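Cellulose binding domain-containing protein (Clostridium clariflavum, PDB 4B96) probably binds cellulose through this calcium-containing family 3b carbohydrate-binding module, one domain of a longer membrane protein of a biomass-sensing system. Local coordinates at residues L7-E12 and V42-K47; R22-I27 and S128-W133; V73-Q78 and S82-E87. All coordinates share one frame; numbering follows the deposited sequence. Where two conformers were deposited one is given.

The three contacts step through a beta sandwich. Contact 2 packs against the sheet that holds strands 5-9, 20-29 and 131-132, contact 1 spans the core to strand 40-47, and contact 3 is a hairpin of the second sheet. Centres of contacts 1 and 2 are about 7 Å apart, joined by His9 ND1 and Asp24 O at 2.7 Å. Contact 3 is centred about 14 Å from contact 1, and Arg43 NE meets Glu87 OE1 at 2.8 Å in a salt bridge. Contacts 2 and 3 stand about 21 Å apart, yet Trp23 reaches Leu86. Calcium, bound by Lys47 O, Asn116, Asp119 and Asp120, lies about 8 Å from the Ser82 side chain of contact 3.

Contact 1. Residues L7-E12 and V42-K47; sequences LKHYNE and VRYYFK. With CA (calcium ion), chain E.
His9 and Tyr44 meet edge to face between strands 5-9 and 40-47, which belong to different sheets and keep their backbones far apart: His9 CA and Tyr44 CA are 10.1 Å from each other. The edge of the tyrosine ring is turned toward the face of the imidazole, offset from its middle, with the planes at 65°. Tyr44 CE2 makes the approach, 3.8 Å from His9 NE2. CG of Tyr44 stands anti to the backbone N (chi1 -175°), and the ring, although its CB does not aim at 7-12, brings its far end across the gap. The imidazole has its ND1 held by Asp24 O, which limits how far the ring can turn. Asn11 crosses the end of the tyrosine at about a right angle, its ND2 3.3 Å from Tyr44 OH and its amide plane 73° from the ring; Asn11 OD1 accepts a hydrogen bond from Gln13 N, two residues on. At the other end of the contact Leu7 and Val42 reach toward each other tip to tip, CD1 to CG1 at 3.8 Å. Phe25 touches both of them, and Met136 touches His9 and Tyr44, in the buried interior. Away from this core the character changes. Lys8 and Tyr10, both partly exposed, take no part in the contact, and the CB of Arg43 points away from 7-12. At the end of 42-47, Lys47 O binds calcium at 2.2 Å, and three waters share the ion with Asn116, Asp119 and Asp120. A thin line of apolar and aromatic contacts between two facing sheets, with calcium at a strand end, fits the beta-sandwich fold of family 3 carbohydrate-binding modules.

Contact 2. Residues R22-I27 and S128-W133; sequences RWDFVI and STFSYW
Phe130 lays its ring against Val26 and Asp24 on one sheet of the beta sandwich, where strand 5-9 runs between strands 20-29 and 131-132 and hydrogen-bonds to both. The phenylalanine therefore spans a neighbouring strand to reach its partners. From CB, which points toward 22-27, CG is set anti to the carbonyl carbon (chi1 -79°) and comes 4.1 Å from Val26 CG2. The next atom, CD2, is nearer to that methyl, at 3.7 Å. Together these approaches make a CH-pi contact: Val26 CG2 stands over one face of the ring, 27° off its normal. Farther out, CE2 passes to Asp24, lying 3.7 Å from its O and 3.8 Å from its CB. The tip, CZ, ends 4.0 Å from the same Asp24 CB. Phe25 N lies at the ring edge, near its plane. Phe104 and Trp102 of strand 100-109 add further aromatic neighbours, the latter edge-to-face.

Asp24 offers its CB to the ring while its carboxylate is engaged elsewhere. Arg22 forms a salt bridge with it, and Gly105 N also bonds to OD1; these partners should restrain the carboxylate's rotation. Arg22 NE donates to Asp24 OD1 at 3.2 Å, from the syn side and 26° out of the carboxylate plane.

Contact 3. Residues V73-Q78 and S82-E87; sequences VYNIRQ and SHKYLE
Tyr74 and Tyr85 form an antiparallel hydrogen-bonded pair in the hairpin of strands 69-75 and 83-90. Two backbone bonds join them: Tyr74 N to Tyr85 O at 2.9 Å and Tyr85 N to Tyr74 O at 3.0 Å. A third, from Ile76 N to His83 O, is nearly straight at 170° and extends the pairing past strand 69-75.

The two tyrosine side chains share one face of the sheet and pack there. With CG between its backbone N and carbonyl carbon (chi1 53°), Tyr85 swings its ring over Tyr74, whose CB sits over one face, 3.9 Å from the centroid. The ring planes differ by 27° but are displaced so far that little of one covers the other. Ile76 CG1 abuts the edge of Tyr85 at CD2, 3.7 Å away.

Apolar contact on the other face comes from Val73, whose CG1 touches the Lys84 chain at CD, while Lys84 NZ hydrogen-bonds to Asp48 O.

Two waters bridge polar ends: one links Tyr74 OH to Glu87 OE2; another donates to Asn75 O and bonds Tyr85 OH. With OE1 bridged to Arg43 and OE2 to water, Glu87 is probably ionised.

Contact 1. Residues L7-E12 and V42-K47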
loop_
_atom_site.group_PDB
_atom_site.type_symbol
_atom_site.label_atom_id
_atom_site.label_comp_id
_atom_site.label_asym_id
_atom_site.label_seq_id
_atom_site.Cartn_x
_atom_site.Cartn_y
_atom_site.Cartn_z
ATOM N N LEU A 7 -7.016 -0.540 -6.751
ATOM C CA LEU A 7 -7.610 0.724 -7.165
ATOM C C LEU A 7 -6.804 1.317 -8.341
ATOM O O LEU A 7 -5.553 1.325 -8.314
ATOM C CB LEU A 7 -7.565 1.712 -5.979
ATOM C CG LEU A 7 -8.055 3.125 -6.338
ATOM C CD1 LEU A 7 -8.744 3.808 -5.178
ATOM C CD2 LEU A 7 -6.895 4.041 -6.768
ATOM N N LYS A 8 -7.504 1.878 -9.328
ATOM C CA LYS A 8 -6.846 2.651 -10.389
ATOM C C LYS A 8 -7.408 4.060 -10.353
ATOM O O LYS A 8 -8.503 4.264 -9.863
ATOM C CB LYS A 8 -7.176 2.059 -11.776
ATOM C CG LYS A 8 -6.678 0.635 -12.027
ATOM C CD LYS A 8 -7.005 0.229 -13.507
ATOM C CE LYS A 8 -6.394 -1.097 -13.879
ATOM N NZ LYS A 8 -6.682 -1.417 -15.318
ATOM N N HIS A 9 -6.636 5.040 -10.827
ATOM C CA HIS A 9 -7.060 6.427 -10.745
ATOM C C HIS A 9 -6.662 7.078 -12.045
ATOM O O HIS A 9 -5.656 6.664 -12.677
ATOM C CB HIS A 9 -6.330 7.096 -9.580
ATOM C CG HIS A 9 -6.371 8.596 -9.584
ATOM N ND1 HIS A 9 -7.558 9.320 -9.586
ATOM C CD2 HIS A 9 -5.363 9.520 -9.517
ATOM C CE1 HIS A 9 -7.276 10.619 -9.537
ATOM N NE2 HIS A 9 -5.955 10.767 -9.502
ATOM N N TYR A 10 -7.423 8.089 -12.448
ATOM C CA TYR A 10 -7.004 8.908 -13.558
ATOM C C TYR A 10 -7.376 10.313 -13.244
ATOM O O TYR A 10 -8.472 10.603 -12.797
ATOM C CB TYR A 10 -7.680 8.485 -14.899
ATOM C CG TYR A 10 -7.240 9.423 -16.012
ATOM C CD1 TYR A 10 -5.868 9.658 -16.232
ATOM C CD2 TYR A 10 -8.165 10.119 -16.803
ATOM C CE1 TYR A 10 -5.424 10.522 -17.201
ATOM C CE2 TYR A 10 -7.727 10.988 -17.815
ATOM C CZ TYR A 10 -6.355 11.194 -17.993
ATOM O OH TYR A 10 -5.876 12.059 -18.964
ATOM N N ASN A 11 -6.464 11.259 -13.421
ATOM C CA ASN A 11 -6.792 12.674 -13.167
ATOM C C ASN A 11 -6.753 13.506 -14.457
ATOM O O ASN A 11 -5.672 13.815 -14.997
ATOM C CB ASN A 11 -5.812 13.285 -12.146
ATOM C CG ASN A 11 -6.374 14.534 -11.435
ATOM O OD1 ASN A 11 -7.128 15.329 -12.037
ATOM N ND2 ASN A 11 -5.996 14.717 -10.125
ATOM N N GLU A 12 -7.935 13.898 -14.930
ATOM C CA GLU A 12 -8.097 14.591 -16.188
ATOM C C GLU A 12 -7.485 15.974 -16.166
ATOM O O GLU A 12 -7.230 16.541 -17.213
ATOM C CB GLU A 12 -9.608 14.736 -16.514
ATOM C CG GLU A 12 -10.288 13.411 -16.836
ATOM C CD GLU A 12 -10.720 12.607 -15.595
ATOM O OE1 GLU A 12 -10.556 13.071 -14.458
ATOM O OE2 GLU A 12 -11.250 11.491 -15.762
ATOM N N VAL A 42 -12.925 5.481 0.362
ATOM C CA VAL A 42 -11.787 5.746 -0.499
ATOM C C VAL A 42 -11.315 7.163 -0.188
ATOM O O VAL A 42 -12.166 8.074 -0.047
ATOM C CB VAL A 42 -12.200 5.631 -1.987
ATOM C CG1 VAL A 42 -11.015 5.878 -2.954
ATOM C CG2 VAL A 42 -12.794 4.241 -2.266
ATOM N N ARG A 43 -9.979 7.363 -0.074
ATOM C CA ARG A 43 -9.470 8.694 0.266
ATOM C C ARG A 43 -8.559 9.266 -0.783
ATOM O O ARG A 43 -7.680 8.559 -1.263
ATOM C CB ARG A 43 -8.710 8.669 1.599
ATOM C CG ARG A 43 -9.679 8.424 2.785
ATOM C CD ARG A 43 -8.912 8.321 4.100
ATOM N NE ARG A 43 -9.900 7.938 5.110
ATOM C CZ ARG A 43 -9.631 7.663 6.381
ATOM N NH1 ARG A 43 -8.397 7.708 6.825
ATOM N NH2 ARG A 43 -10.615 7.327 7.205
ATOM N N TYR A 44 -8.760 10.550 -1.096
ATOM C CA TYR A 44 -7.889 11.324 -1.976
ATOM C C TYR A 44 -7.248 12.399 -1.089
ATOM O O TYR A 44 -7.944 13.247 -0.507
ATOM C CB TYR A 44 -8.714 11.963 -3.087
ATOM C CG TYR A 44 -7.832 12.685 -4.118
ATOM C CD1 TYR A 44 -7.310 13.966 -3.845
ATOM C CD2 TYR A 44 -7.490 12.063 -5.338
ATOM C CE1 TYR A 44 -6.467 14.604 -4.787
ATOM C CE2 TYR A 44 -6.648 12.677 -6.297
ATOM C CZ TYR A 44 -6.155 13.956 -6.019
ATOM O OH TYR A 44 -5.304 14.586 -6.898
ATOM N N TYR A 45 -5.940 12.354 -0.942
ATOM C CA TYR A 45 -5.238 13.280 -0.047
ATOM C C TYR A 45 -4.789 14.505 -0.780
ATOM O O TYR A 45 -4.164 14.400 -1.857
ATOM C CB TYR A 45 -4.000 12.614 0.504
ATOM C CG TYR A 45 -4.383 11.423 1.327
ATOM C CD1 TYR A 45 -4.638 11.572 2.689
ATOM C CD2 TYR A 45 -4.472 10.162 0.746
ATOM C CE1 TYR A 45 -5.018 10.520 3.444
ATOM C CE2 TYR A 45 -4.817 9.042 1.528
ATOM C CZ TYR A 45 -5.104 9.239 2.849
ATOM O OH TYR A 45 -5.477 8.192 3.645
ATOM N N PHE A 46 -5.063 15.670 -0.192
ATOM C CA PHE A 46 -4.645 16.923 -0.802
ATOM C C PHE A 46 -4.331 17.974 0.255
ATOM O O PHE A 46 -4.684 17.839 1.454
ATOM C CB PHE A 46 -5.695 17.397 -1.807
ATOM C CG PHE A 46 -6.999 17.809 -1.177
ATOM C CD1 PHE A 46 -7.968 16.845 -0.792
ATOM C CD2 PHE A 46 -7.302 19.177 -0.992
ATOM C CE1 PHE A 46 -9.200 17.215 -0.224
ATOM C CE2 PHE A 46 -8.555 19.553 -0.416
ATOM C CZ PHE A 46 -9.480 18.591 -0.010
ATOM N N LYS A 47 -3.583 18.984 -0.164
ATOM C CA LYS A 47 -3.215 20.061 0.762
ATOM C C LYS A 47 -3.909 21.324 0.254
ATOM O O LYS A 47 -3.644 21.765 -0.852
ATOM C CB LYS A 47 -1.703 20.259 0.725
ATOM C CG LYS A 47 -1.185 21.288 1.758
ATOM C CD LYS A 47 0.366 21.335 1.695
ATOM C CE LYS A 47 0.985 22.197 2.823
ATOM N NZ LYS A 47 0.583 23.599 2.680
HETATM CA CA CA E . -2.781 21.874 -2.924
HETATM O O HOH W 1 -4.888 21.158 -3.736
HETATM O O HOH W 2 -4.162 23.914 -3.263
HETATM O O HOH W 3 -1.531 23.803 -1.709
#

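Contact 2. Residues R22-I27 and S128-W133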
loop_
_atom_site.group_PDB
_atom_site.type_symbol
_atom_site.label_atom_id
_atom_site.label_comp_id
_atom_site.label_asym_id
_atom_site.label_seq_id
_atom_site.Cartn_x
_atom_site.Cartn_y
_atom_site.Cartn_z
ATOM N N ARG A 22 -9.723 16.173 -9.887
ATOM C CA ARG A 22 -10.495 14.969 -10.270
ATOM C C ARG A 22 -10.023 13.776 -9.487
ATOM O O ARG A 22 -8.837 13.400 -9.558
ATOM C CB ARG A 22 -10.399 14.719 -11.778
ATOM C CG ARG A 22 -11.034 15.885 -12.538
ATOM C CD ARG A 22 -12.604 15.811 -12.434
ATOM N NE ARG A 22 -13.164 14.578 -13.000
ATOM C CZ ARG A 22 -13.441 14.423 -14.282
ATOM N NH1 ARG A 22 -13.222 15.424 -15.128
ATOM N NH2 ARG A 22 -13.911 13.257 -14.729
ATOM N N TRP A 23 -10.908 13.212 -8.679
ATOM C CA TRP A 23 -10.507 12.063 -7.867
ATOM C C TRP A 23 -10.856 10.713 -8.521
ATOM O O TRP A 23 -10.769 9.663 -7.864
ATOM C CB TRP A 23 -11.125 12.194 -6.491
ATOM C CG TRP A 23 -12.623 12.629 -6.513
ATOM C CD1 TRP A 23 -13.140 13.919 -6.340
ATOM C CD2 TRP A 23 -13.743 11.769 -6.731
ATOM N NE1 TRP A 23 -14.527 13.868 -6.402
ATOM C CE2 TRP A 23 -14.913 12.568 -6.668
ATOM C CE3 TRP A 23 -13.870 10.385 -6.975
ATOM C CZ2 TRP A 23 -16.193 12.022 -6.842
ATOM C CZ3 TRP A 23 -15.133 9.838 -7.140
ATOM C CH2 TRP A 23 -16.295 10.668 -7.073
ATOM N N ASP A 24 -11.270 10.728 -9.793
ATOM C CA ASP A 24 -11.828 9.513 -10.450
ATOM C C ASP A 24 -11.060 8.224 -10.158
ATOM O O ASP A 24 -9.804 8.148 -10.371
ATOM C CB ASP A 24 -11.737 9.620 -11.958
ATOM C CG ASP A 24 -12.531 10.810 -12.512
ATOM O OD1 ASP A 24 -12.931 11.709 -11.713
ATOM O OD2 ASP A 24 -12.721 10.818 -13.742
ATOM N N PHE A 25 -11.794 7.191 -9.792
ATOM C CA PHE A 25 -11.157 5.911 -9.521
ATOM C C PHE A 25 -11.995 4.744 -9.997
ATOM O O PHE A 25 -13.215 4.883 -10.260
ATOM C CB PHE A 25 -10.822 5.759 -8.038
ATOM C CG PHE A 25 -12.019 5.831 -7.115
ATOM C CD1 PHE A 25 -12.738 4.668 -6.798
ATOM C CD2 PHE A 25 -12.358 7.049 -6.475
ATOM C CE1 PHE A 25 -13.828 4.710 -5.920
ATOM C CE2 PHE A 25 -13.433 7.101 -5.567
ATOM C CZ PHE A 25 -14.200 5.931 -5.326
ATOM N N VAL A 26 -11.308 3.611 -10.130
ATOM C CA VAL A 26 -11.957 2.342 -10.403
ATOM C C VAL A 26 -11.520 1.378 -9.305
ATOM O O VAL A 26 -10.336 1.208 -9.043
ATOM C CB VAL A 26 -11.495 1.759 -11.759
ATOM C CG1 VAL A 26 -12.203 0.397 -12.035
ATOM C CG2 VAL A 26 -11.778 2.764 -12.882
ATOM N N ILE A 27 -12.472 0.796 -8.603
ATOM C CA ILE A 27 -12.113 -0.259 -7.665
ATOM C C ILE A 27 -12.377 -1.531 -8.395
ATOM O O ILE A 27 -13.505 -1.759 -8.839
ATOM C CB ILE A 27 -13.022 -0.304 -6.457
ATOM C CG1 ILE A 27 -12.968 0.992 -5.661
ATOM C CG2 ILE A 27 -12.683 -1.535 -5.557
ATOM C CD1 ILE A 27 -13.971 0.989 -4.571
ATOM N N SER A 128 -2.000 8.592 -19.138
ATOM C CA SER A 128 -3.014 9.014 -20.087
ATOM C C SER A 128 -4.322 8.251 -19.916
ATOM O O SER A 128 -5.275 8.504 -20.662
ATOM C CB SER A 128 -2.504 8.889 -21.512
ATOM O OG SER A 128 -2.289 7.519 -21.803
ATOM N N THR A 129 -4.351 7.332 -18.946
ATOM C CA THR A 129 -5.575 6.625 -18.614
ATOM C C THR A 129 -5.479 6.066 -17.210
ATOM O O THR A 129 -4.522 6.366 -16.496
ATOM C CB THR A 129 -5.852 5.484 -19.567
ATOM O OG1 THR A 129 -7.222 5.002 -19.351
ATOM C CG2 THR A 129 -4.722 4.391 -19.365
ATOM N N PHE A 130 -6.485 5.290 -16.806
ATOM C CA PHE A 130 -6.574 4.825 -15.403
ATOM C C PHE A 130 -5.396 3.869 -15.147
ATOM O O PHE A 130 -5.144 2.989 -15.978
ATOM C CB PHE A 130 -7.905 4.083 -15.188
ATOM C CG PHE A 130 -9.051 5.000 -15.022
ATOM C CD1 PHE A 130 -9.728 5.460 -16.114
ATOM C CD2 PHE A 130 -9.394 5.463 -13.755
ATOM C CE1 PHE A 130 -10.798 6.373 -15.984
ATOM C CE2 PHE A 130 -10.477 6.373 -13.594
ATOM C CZ PHE A 130 -11.161 6.827 -14.722
ATOM N N SER A 131 -4.692 4.036 -14.022
ATOM C CA SER A 131 -3.509 3.235 -13.740
ATOM C C SER A 131 -3.600 2.865 -12.291
ATOM O O SER A 131 -4.134 3.655 -11.517
ATOM C CB SER A 131 -2.262 4.136 -13.873
ATOM O OG SER A 131 -2.191 4.630 -15.171
ATOM N N TYR A 132 -3.064 1.711 -11.891
ATOM C CA TYR A 132 -2.974 1.410 -10.426
ATOM C C TYR A 132 -2.270 2.552 -9.710
ATOM O O TYR A 132 -1.256 3.052 -10.188
ATOM C CB TYR A 132 -2.178 0.121 -10.192
ATOM C CG TYR A 132 -2.978 -1.077 -10.715
ATOM C CD1 TYR A 132 -4.264 -1.341 -10.182
ATOM C CD2 TYR A 132 -2.498 -1.875 -11.758
ATOM C CE1 TYR A 132 -5.020 -2.412 -10.664
ATOM C CE2 TYR A 132 -3.259 -2.976 -12.250
ATOM C CZ TYR A 132 -4.517 -3.219 -11.683
ATOM O OH TYR A 132 -5.318 -4.250 -12.177
ATOM N N TRP A 133 -2.805 2.990 -8.596
ATOM C CA TRP A 133 -2.250 4.185 -8.024
ATOM C C TRP A 133 -2.230 3.966 -6.531
ATOM O O TRP A 133 -3.291 3.882 -5.898
ATOM C CB TRP A 133 -3.224 5.318 -8.312
ATOM C CG TRP A 133 -2.728 6.690 -7.835
ATOM C CD1 TRP A 133 -3.509 7.666 -7.292
ATOM C CD2 TRP A 133 -1.383 7.246 -7.936
ATOM N NE1 TRP A 133 -2.750 8.799 -7.040
ATOM C CE2 TRP A 133 -1.443 8.560 -7.414
ATOM C CE3 TRP A 133 -0.134 6.741 -8.366
ATOM C CZ2 TRP A 133 -0.306 9.395 -7.334
ATOM C CZ3 TRP A 133 1.003 7.559 -8.292
ATOM C CH2 TRP A 133 0.913 8.875 -7.762
#

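Contact 3. Residues V73-Q78 and S82-E87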
loop_
_atom_site.group_PDB
_atom_site.type_symbol
_atom_site.label_atom_id
_atom_site.label_comp_id
_atom_site.label_asym_id
_atom_site.label_seq_id
_atom_site.Cartn_x
_atom_site.Cartn_y
_atom_site.Cartn_z
ATOM N N VAL A 73 -14.886 16.280 3.175
ATOM C CA VAL A 73 -13.450 16.548 3.381
ATOM C C VAL A 73 -13.154 16.551 4.887
ATOM O O VAL A 73 -13.931 17.136 5.682
ATOM C CB VAL A 73 -13.085 17.909 2.736
ATOM C CG1 VAL A 73 -11.651 18.362 3.118
ATOM C CG2 VAL A 73 -13.250 17.797 1.193
ATOM N N TYR A 74 -12.040 15.924 5.267
ATOM C CA TYR A 74 -11.605 15.875 6.676
ATOM C C TYR A 74 -10.199 16.420 6.803
ATOM O O TYR A 74 -9.367 16.260 5.891
ATOM C CB TYR A 74 -11.589 14.397 7.169
ATOM C CG TYR A 74 -12.929 13.746 7.184
ATOM C CD1 TYR A 74 -13.429 13.117 6.029
ATOM C CD2 TYR A 74 -13.718 13.758 8.346
ATOM C CE1 TYR A 74 -14.654 12.499 6.061
ATOM C CE2 TYR A 74 -14.971 13.167 8.364
ATOM C CZ TYR A 74 -15.412 12.528 7.197
ATOM O OH TYR A 74 -16.623 11.914 7.169
ATOM N N ASN A 75 -9.891 17.013 7.960
ATOM C CA ASN A 75 -8.503 17.297 8.313
ATOM C C ASN A 75 -7.766 16.093 8.864
ATOM O O ASN A 75 -8.330 15.289 9.619
ATOM C CB ASN A 75 -8.466 18.412 9.368
ATOM C CG ASN A 75 -8.440 19.765 8.721
ATOM O OD1 ASN A 75 -9.473 20.309 8.392
ATOM N ND2 ASN A 75 -7.239 20.271 8.441
ATOM N N ILE A 76 -6.499 15.966 8.524
ATOM C CA ILE A 76 -5.727 14.841 9.027
ATOM C C ILE A 76 -5.425 14.993 10.521
ATOM O O ILE A 76 -5.580 14.042 11.307
ATOM C CB ILE A 76 -4.449 14.605 8.175
ATOM C CG1 ILE A 76 -4.900 14.109 6.805
ATOM C CG2 ILE A 76 -3.439 13.605 8.926
ATOM C CD1 ILE A 76 -3.761 14.014 5.810
ATOM N N ARG A 77 -5.012 16.175 10.942
ATOM C CA ARG A 77 -5.071 16.457 12.406
ATOM C C ARG A 77 -5.583 17.899 12.658
ATOM O O ARG A 77 -5.667 18.699 11.720
ATOM C CB ARG A 77 -3.716 16.214 13.120
ATOM C CG ARG A 77 -2.869 15.082 12.556
ATOM C CD ARG A 77 -3.134 13.745 13.225
ATOM N NE ARG A 77 -2.418 12.662 12.530
ATOM C CZ ARG A 77 -2.911 11.439 12.301
ATOM N NH1 ARG A 77 -4.134 11.125 12.720
ATOM N NH2 ARG A 77 -2.185 10.530 11.645
ATOM N N GLN A 78 -5.947 18.233 13.897
ATOM C CA GLN A 78 -6.097 19.651 14.246
ATOM C C GLN A 78 -4.683 20.228 14.227
ATOM O O GLN A 78 -3.956 20.135 15.216
ATOM C CB GLN A 78 -6.709 19.843 15.627
ATOM C CG GLN A 78 -8.048 19.179 15.852
ATOM C CD GLN A 78 -8.424 19.184 17.326
ATOM O OE1 GLN A 78 -7.754 19.821 18.152
ATOM N NE2 GLN A 78 -9.491 18.466 17.669
ATOM N N SER A 82 -4.197 22.709 6.594
ATOM C CA SER A 82 -4.152 22.512 5.144
ATOM C C SER A 82 -4.094 21.047 4.695
ATOM O O SER A 82 -4.455 20.738 3.570
ATOM C CB SER A 82 -2.962 23.298 4.604
ATOM O OG SER A 82 -1.764 22.708 5.019
ATOM N N HIS A 83 -3.667 20.139 5.573
ATOM C CA HIS A 83 -3.533 18.696 5.192
ATOM C C HIS A 83 -4.826 17.933 5.357
ATOM O O HIS A 83 -5.328 17.774 6.465
ATOM C CB HIS A 83 -2.406 18.039 6.006
ATOM C CG HIS A 83 -1.043 18.511 5.611
ATOM N ND1 HIS A 83 -0.443 19.609 6.181
ATOM C CD2 HIS A 83 -0.186 18.069 4.653
ATOM C CE1 HIS A 83 0.747 19.798 5.634
ATOM N NE2 HIS A 83 0.922 18.882 4.697
ATOM N N LYS A 84 -5.381 17.490 4.242
ATOM C CA LYS A 84 -6.768 17.024 4.220
ATOM C C LYS A 84 -6.871 15.762 3.395
ATOM O O LYS A 84 -5.944 15.405 2.658
ATOM C CB LYS A 84 -7.651 18.098 3.507
ATOM C CG LYS A 84 -7.819 19.378 4.420
ATOM C CD LYS A 84 -8.517 20.459 3.676
ATOM C CE LYS A 84 -8.600 21.695 4.578
ATOM N NZ LYS A 84 -9.186 22.756 3.781
ATOM N N TYR A 85 -8.036 15.134 3.481
ATOM C CA TYR A 85 -8.446 14.153 2.483
ATOM C C TYR A 85 -9.916 14.304 2.198
ATOM O O TYR A 85 -10.702 14.665 3.050
ATOM C CB TYR A 85 -8.137 12.696 2.902
ATOM C CG TYR A 85 -8.669 12.272 4.275
ATOM C CD1 TYR A 85 -9.960 11.727 4.409
ATOM C CD2 TYR A 85 -7.883 12.405 5.410
ATOM C CE1 TYR A 85 -10.474 11.306 5.645
ATOM C CE2 TYR A 85 -8.381 11.992 6.680
ATOM C CZ TYR A 85 -9.680 11.433 6.765
ATOM O OH TYR A 85 -10.169 11.017 7.970
ATOM N N LEU A 86 -10.279 14.016 0.962
ATOM C CA LEU A 86 -11.664 13.770 0.615
ATOM C C LEU A 86 -11.891 12.281 0.883
ATOM O O LEU A 86 -11.094 11.433 0.457
ATOM C CB LEU A 86 -11.887 14.004 -0.875
ATOM C CG LEU A 86 -13.197 13.462 -1.485
ATOM C CD1 LEU A 86 -14.361 14.302 -1.032
ATOM C CD2 LEU A 86 -13.114 13.468 -3.025
ATOM N N GLU A 87 -12.969 11.975 1.602
ATOM C CA GLU A 87 -13.387 10.610 1.745
ATOM C C GLU A 87 -14.692 10.322 0.993
ATOM O O GLU A 87 -15.768 10.945 1.270
ATOM C CB GLU A 87 -13.613 10.322 3.218
ATOM C CG GLU A 87 -13.930 8.832 3.426
ATOM C CD GLU A 87 -13.801 8.476 4.885
ATOM O OE1 GLU A 87 -12.662 8.118 5.346
ATOM O OE2 GLU A 87 -14.849 8.574 5.584
HETATM O O HOH W 4 -17.100 9.959 5.213
HETATM O O HOH W 5 -8.915 12.540 10.145
#